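Local atomic coordinates of DUF2020 domain-containing protein (PDB entry 3V7B), a protein that is of unknown function but forms a DUF2020 domain, probably a distant relative of Mog1p and PsbP proteins. Residues Ile83-Val86 and Asp87-Ala90; Ala89-Ile92 and Asp93-Glu96; Gln134-Lys137 and Ala138-Met141. All blocks are in the same frame, centred on the assembly; numbering follows the deposited sequence.

Interaction 1 of 3, residues Ile83-Val86 and Asp87-Ala90; sequences IRVV and DWAA
I83 and D87 meet on one flank of helix 79-89, one turn apart. Their side chains run alongside each other in the same direction. The methyl CG2 of I83 touches carboxylate oxygen OD2 of D87 at 3.7 Å. Two torsions set up this pairing. I83 puts CG2 anti to its own N, while D87 holds CG beside its N (chi1 -70°). The carboxylate therefore folds back over the preceding turn.

V85 and W88 make the second pair. CG1 of V85 approaches CE3 of the W88 indole at 4.3 Å, a loose apolar contact. The carbonyl of V85 is nearer: its O lies 3.5 Å from W88 CE3, at the ring edge and near the ring plane.

The backbone positions both pairs. D87 N donates to I83 O at 2.8 Å, and W88 N donates to R84 O at the same length, 2.8 Å. A89 N follows to V85 O at 2.9 Å. The last i to i+4 bond runs from A90 N to V86 O, also 2.8 Å, although A90 has already left helical geometry. This is the C-terminal end of the helix.

Beyond the segments, V85, V86 and A89 pack on strand 124-130, with A125 and V127 beneath them. F12 meets W88 edge-to-face and makes a cation-pi contact with R84, which also forms a salt bridge to E81.

The chemistry is that of an amphipathic helix. Small apolar groups face the sheet, and the D87 carboxylate stays on the partly exposed side.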
# COMPACT_ATOMS: atom_id res chain seq x y z
N ILE A 83 3.81 8.73 -11.03
CA ILE A 83 5.27 8.51 -10.85
C ILE A 83 5.80 9.27 -9.65
O ILE A 83 6.69 8.80 -8.94
CB ILE A 83 6.07 8.86 -12.17
CG1 ILE A 83 5.74 7.90 -13.28
CG2 ILE A 83 7.57 8.88 -11.92
CD1 ILE A 83 6.02 8.36 -14.75
N ARG A 84 5.27 10.45 -9.39
CA ARG A 84 5.70 11.27 -8.25
C ARG A 84 5.40 10.56 -6.93
O ARG A 84 6.23 10.53 -6.00
CB ARG A 84 4.96 12.61 -8.34
CG ARG A 84 5.42 13.65 -7.34
CD ARG A 84 4.65 14.95 -7.54
NE ARG A 84 5.14 15.95 -6.64
CZ ARG A 84 4.52 17.10 -6.37
NH1 ARG A 84 3.36 17.42 -6.95
NH2 ARG A 84 5.07 17.93 -5.53
N VAL A 85 4.24 9.95 -6.86
CA VAL A 85 3.83 9.10 -5.70
C VAL A 85 4.83 7.95 -5.51
O VAL A 85 5.40 7.76 -4.43
CB VAL A 85 2.42 8.48 -5.90
CG1 VAL A 85 2.07 7.53 -4.74
CG2 VAL A 85 1.35 9.60 -5.98
N VAL A 86 5.07 7.21 -6.58
CA VAL A 86 5.94 6.08 -6.51
C VAL A 86 7.38 6.50 -6.09
O VAL A 86 7.98 5.86 -5.24
CB VAL A 86 5.91 5.29 -7.82
CG1 VAL A 86 7.04 4.28 -7.84
CG2 VAL A 86 4.57 4.58 -8.06
N ASP A 87 7.90 7.60 -6.66
CA ASP A 87 9.22 8.09 -6.33
C ASP A 87 9.27 8.63 -4.93
O ASP A 87 10.30 8.56 -4.25
CB ASP A 87 9.66 9.19 -7.34
CG ASP A 87 9.94 8.66 -8.70
OD1 ASP A 87 9.82 7.41 -8.92
OD2 ASP A 87 10.34 9.50 -9.56
N TRP A 88 8.17 9.18 -4.44
CA TRP A 88 8.13 9.61 -3.03
C TRP A 88 8.19 8.43 -2.07
O TRP A 88 9.05 8.41 -1.16
CB TRP A 88 6.89 10.45 -2.83
CG TRP A 88 6.40 10.57 -1.42
CD1 TRP A 88 6.93 11.34 -0.39
CD2 TRP A 88 5.22 9.88 -0.84
NE1 TRP A 88 6.19 11.16 0.79
CE2 TRP A 88 5.15 10.31 0.57
CE3 TRP A 88 4.26 9.01 -1.33
CZ2 TRP A 88 4.15 9.86 1.42
CZ3 TRP A 88 3.28 8.54 -0.46
CH2 TRP A 88 3.22 8.97 0.88
N ALA A 89 7.38 7.39 -2.35
CA ALA A 89 7.29 6.21 -1.47
C ALA A 89 8.56 5.35 -1.53
O ALA A 89 8.96 4.77 -0.53
CB ALA A 89 6.09 5.37 -1.81
N ALA A 90 9.17 5.30 -2.72
CA ALA A 90 10.32 4.42 -3.05
C ALA A 90 11.35 5.24 -3.80
O ALA A 90 11.41 5.19 -5.02
CB ALA A 90 9.89 3.15 -3.84

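Interaction 2 of 3, residues Ala89-Ile92 and Asp93-Glu96; sequences AAPI and DTTE
T95 and T94 both hold OG1 between their own N and carbonyl carbon, with chi1 66° and 59°. These torsions turn the two hydroxyls toward P91. T95 OG1 donates to P91 O at 2.9 Å. T94 OG1 reaches the same oxygen only weakly, at 3.4 Å. T94 N adds a backbone bond to P91 O of 3.1 Å, with a straight N-H approach of 165°. T95 OG1 and T94 N both stand well out of the carbonyl plane. They come from opposite faces of it, so the oxygen is gripped between them.

The hydroxyl of T94 also lies against the proline ring, 3.3 Å from P91 CB. The two side chains meet at a slant. T95 crosses P91 at about a right angle, and its CG2 sits 4.0 Å from P91 CD. The same threonine touches the CB of A90.

The bond from T94 N to P91 O closes a type I beta-turn, P91 to T94, with I92 and D93 at its centre. The turn reverses the chain between helix 79-89 and strand 96-98, the outermost strand at one end of the antiparallel sheet. E96 begins that strand and pairs through its backbone with R108.

Water 1 links the turn to the residue after it. It donates to I92 O at 2.8 Å and to T95 O at 2.9 Å, and so joins the two carbonyls.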
# COMPACT_ATOMS: atom_id res chain seq x y z
N ALA A 89 7.38 7.39 -2.35
CA ALA A 89 7.29 6.21 -1.47
C ALA A 89 8.56 5.35 -1.53
O ALA A 89 8.96 4.77 -0.53
CB ALA A 89 6.09 5.37 -1.81
N ALA A 90 9.17 5.30 -2.72
CA ALA A 90 10.32 4.42 -3.05
C ALA A 90 11.35 5.24 -3.80
O ALA A 90 11.41 5.19 -5.02
CB ALA A 90 9.89 3.15 -3.84
N PRO A 91 12.20 5.98 -3.05
CA PRO A 91 13.12 6.94 -3.74
C PRO A 91 14.13 6.22 -4.64
O PRO A 91 14.61 5.13 -4.30
CB PRO A 91 13.83 7.68 -2.58
CG PRO A 91 12.86 7.55 -1.42
CD PRO A 91 12.13 6.22 -1.59
N ILE A 92 14.51 6.92 -5.71
CA ILE A 92 15.26 6.38 -6.83
C ILE A 92 16.58 5.91 -6.28
O ILE A 92 17.01 4.83 -6.65
CB ILE A 92 15.52 7.42 -7.93
CG1 ILE A 92 14.24 7.82 -8.67
CG2 ILE A 92 16.50 6.88 -8.97
CD1 ILE A 92 13.56 6.67 -9.35
N ASP A 93 17.17 6.63 -5.33
CA ASP A 93 18.50 6.21 -4.86
C ASP A 93 18.58 5.31 -3.67
O ASP A 93 19.69 5.00 -3.19
CB ASP A 93 19.36 7.45 -4.58
CG ASP A 93 18.76 8.39 -3.55
OD1 ASP A 93 17.90 7.91 -2.78
OD2 ASP A 93 19.15 9.58 -3.55
N THR A 94 17.44 4.88 -3.15
CA THR A 94 17.41 4.08 -1.95
C THR A 94 16.63 2.80 -2.12
O THR A 94 16.47 2.06 -1.18
CB THR A 94 16.83 4.87 -0.72
OG1 THR A 94 15.46 5.30 -0.98
CG2 THR A 94 17.69 6.01 -0.34
N THR A 95 16.11 2.53 -3.33
CA THR A 95 15.32 1.38 -3.55
C THR A 95 15.76 0.73 -4.86
O THR A 95 16.44 1.39 -5.70
CB THR A 95 13.79 1.72 -3.60
OG1 THR A 95 13.52 2.53 -4.74
CG2 THR A 95 13.35 2.45 -2.24
N GLU A 96 15.32 -0.52 -5.05
CA GLU A 96 15.62 -1.28 -6.25
C GLU A 96 14.39 -1.39 -7.13
O GLU A 96 13.25 -1.08 -6.67
CB GLU A 96 16.26 -2.65 -5.92
CG GLU A 96 15.35 -3.53 -5.09
CD GLU A 96 15.84 -4.92 -4.82
OE1 GLU A 96 16.97 -5.27 -5.16
OE2 GLU A 96 15.03 -5.68 -4.25
O HOH W 1 18.84 2.77 -6.45

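Interaction 3 of 3, residues Gln134-Lys137 and Ala138-Met141; sequences QSLK and AELM
L136 and L140 meet one turn apart on the exposed flank of helix 135-149. Their side chains run aslant to each other. Methyl CD1 of L136 comes over CG of L140 at 4.1 Å. The two leucines reach this point by different torsions. L136 sends CG away from its own N, chi1 -176°, whereas L140 keeps CG beside its N, chi1 -70°. CG of L140 also sits 3.4 Å from L136 O, so the branch point lies against the carbonyl that its own backbone N binds.

M141, a selenomethionine, curls back on K137. Its chain bends at chi3 (-76°), which returns the methyl CE to 3.5 Å from K137 O. M141 N donates to that oxygen. S135 O and L136 O likewise accept from E139 N and L140 N.

At the start of the helix, K137 N bonds to Q134 O at 3.0 Å. The long K137 chain lies extended and its NZ makes a weak bond to Q134 OE1. Its firmer partner is N40 O, in helix 33-40.

E139 leaves the helix on another side. Its chain is extended, and water 2 donates to its OE1 at 2.8 Å while also bonding S135 OG. The main partner of this carboxylate is R108, through a salt bridge.

The helix packs on one face of the sheet. A138 rests on V128 of strand 124-130 and on Y117 of strand 114-121. M141 packs between V128 and S130 of strand 124-130 and W35, V36 and N40 of helix 33-40, and L140 touches T39 of that helix.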
# COMPACT_ATOMS: atom_id res chain seq x y z
N GLN A 134 11.24 -7.82 5.20
CA GLN A 134 11.24 -8.51 3.88
C GLN A 134 10.36 -7.85 2.89
O GLN A 134 9.16 -7.94 3.06
CB GLN A 134 10.74 -9.93 4.03
CG GLN A 134 11.53 -10.75 5.03
CD GLN A 134 11.24 -10.45 6.53
OE1 GLN A 134 10.12 -10.11 6.94
NE2 GLN A 134 12.30 -10.57 7.36
N SER A 135 10.92 -7.29 1.83
CA SER A 135 10.15 -6.53 0.83
C SER A 135 9.24 -7.51 0.04
O SER A 135 8.24 -7.10 -0.57
CB SER A 135 11.08 -5.76 -0.11
OG SER A 135 11.91 -6.63 -0.84
N LEU A 136 9.60 -8.82 0.03
CA LEU A 136 8.75 -9.81 -0.57
C LEU A 136 7.35 -9.75 0.04
O LEU A 136 6.41 -9.93 -0.66
CB LEU A 136 9.32 -11.25 -0.47
CG LEU A 136 8.52 -12.38 -1.18
CD1 LEU A 136 8.12 -12.07 -2.63
CD2 LEU A 136 9.25 -13.74 -1.05
N LYS A 137 7.20 -9.47 1.33
CA LYS A 137 5.88 -9.42 1.95
C LYS A 137 4.98 -8.32 1.36
O LYS A 137 3.82 -8.55 1.01
CB LYS A 137 6.02 -9.32 3.46
CG LYS A 137 6.51 -10.64 4.05
CD LYS A 137 6.88 -10.46 5.53
CE LYS A 137 7.35 -11.77 6.17
NZ LYS A 137 7.42 -11.65 7.69
N ALA A 138 5.57 -7.15 1.19
CA ALA A 138 4.96 -5.98 0.60
C ALA A 138 4.65 -6.25 -0.87
O ALA A 138 3.57 -5.89 -1.40
CB ALA A 138 5.89 -4.77 0.75
N GLU A 139 5.57 -6.92 -1.54
CA GLU A 139 5.37 -7.27 -2.95
C GLU A 139 4.17 -8.20 -3.15
O GLU A 139 3.39 -8.02 -4.02
CB GLU A 139 6.62 -7.91 -3.49
CG GLU A 139 6.48 -8.40 -4.91
CD GLU A 139 7.82 -8.88 -5.47
OE1 GLU A 139 8.88 -8.35 -5.05
OE2 GLU A 139 7.78 -9.76 -6.33
N LEU A 140 4.02 -9.19 -2.28
CA LEU A 140 2.90 -10.16 -2.36
C LEU A 140 1.57 -9.50 -2.13
O LEU A 140 0.60 -9.75 -2.84
CB LEU A 140 3.08 -11.27 -1.35
CG LEU A 140 4.20 -12.29 -1.58
CD1 LEU A 140 4.45 -13.18 -0.34
CD2 LEU A 140 3.86 -13.12 -2.82
N MSE A 141 1.56 -8.59 -1.15
CA MSE A 141 0.37 -7.82 -0.88
C MSE A 141 -0.00 -6.88 -2.05
O MSE A 141 -1.16 -6.77 -2.39
CB MSE A 141 0.54 -7.07 0.48
CG MSE A 141 0.50 -7.99 1.65
SE MSE A 141 0.52 -7.07 3.39
CE MSE A 141 2.39 -6.57 3.51
O HOH W 2 10.74 -8.08 -2.98

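Interactions 1 and 2 are consecutive. They share A89 and A90, and D87 of the first packs on I92 of the second. Interaction 1 is partly buried and ends a helix; interaction 2 is a surface turn held mainly by polar bonds to one carbonyl and by water. Interaction 3 is also partly buried and helical, but at the N-terminal end of helix 135-149, about 17 Å from interaction 1 between centres. Both helices pack on strands 114-121 and 124-130, but from opposite faces of the sheet. Interactions 2 and 3 do not touch, yet R108 relates them: it pairs with E96 through the backbone and forms a salt bridge with E139.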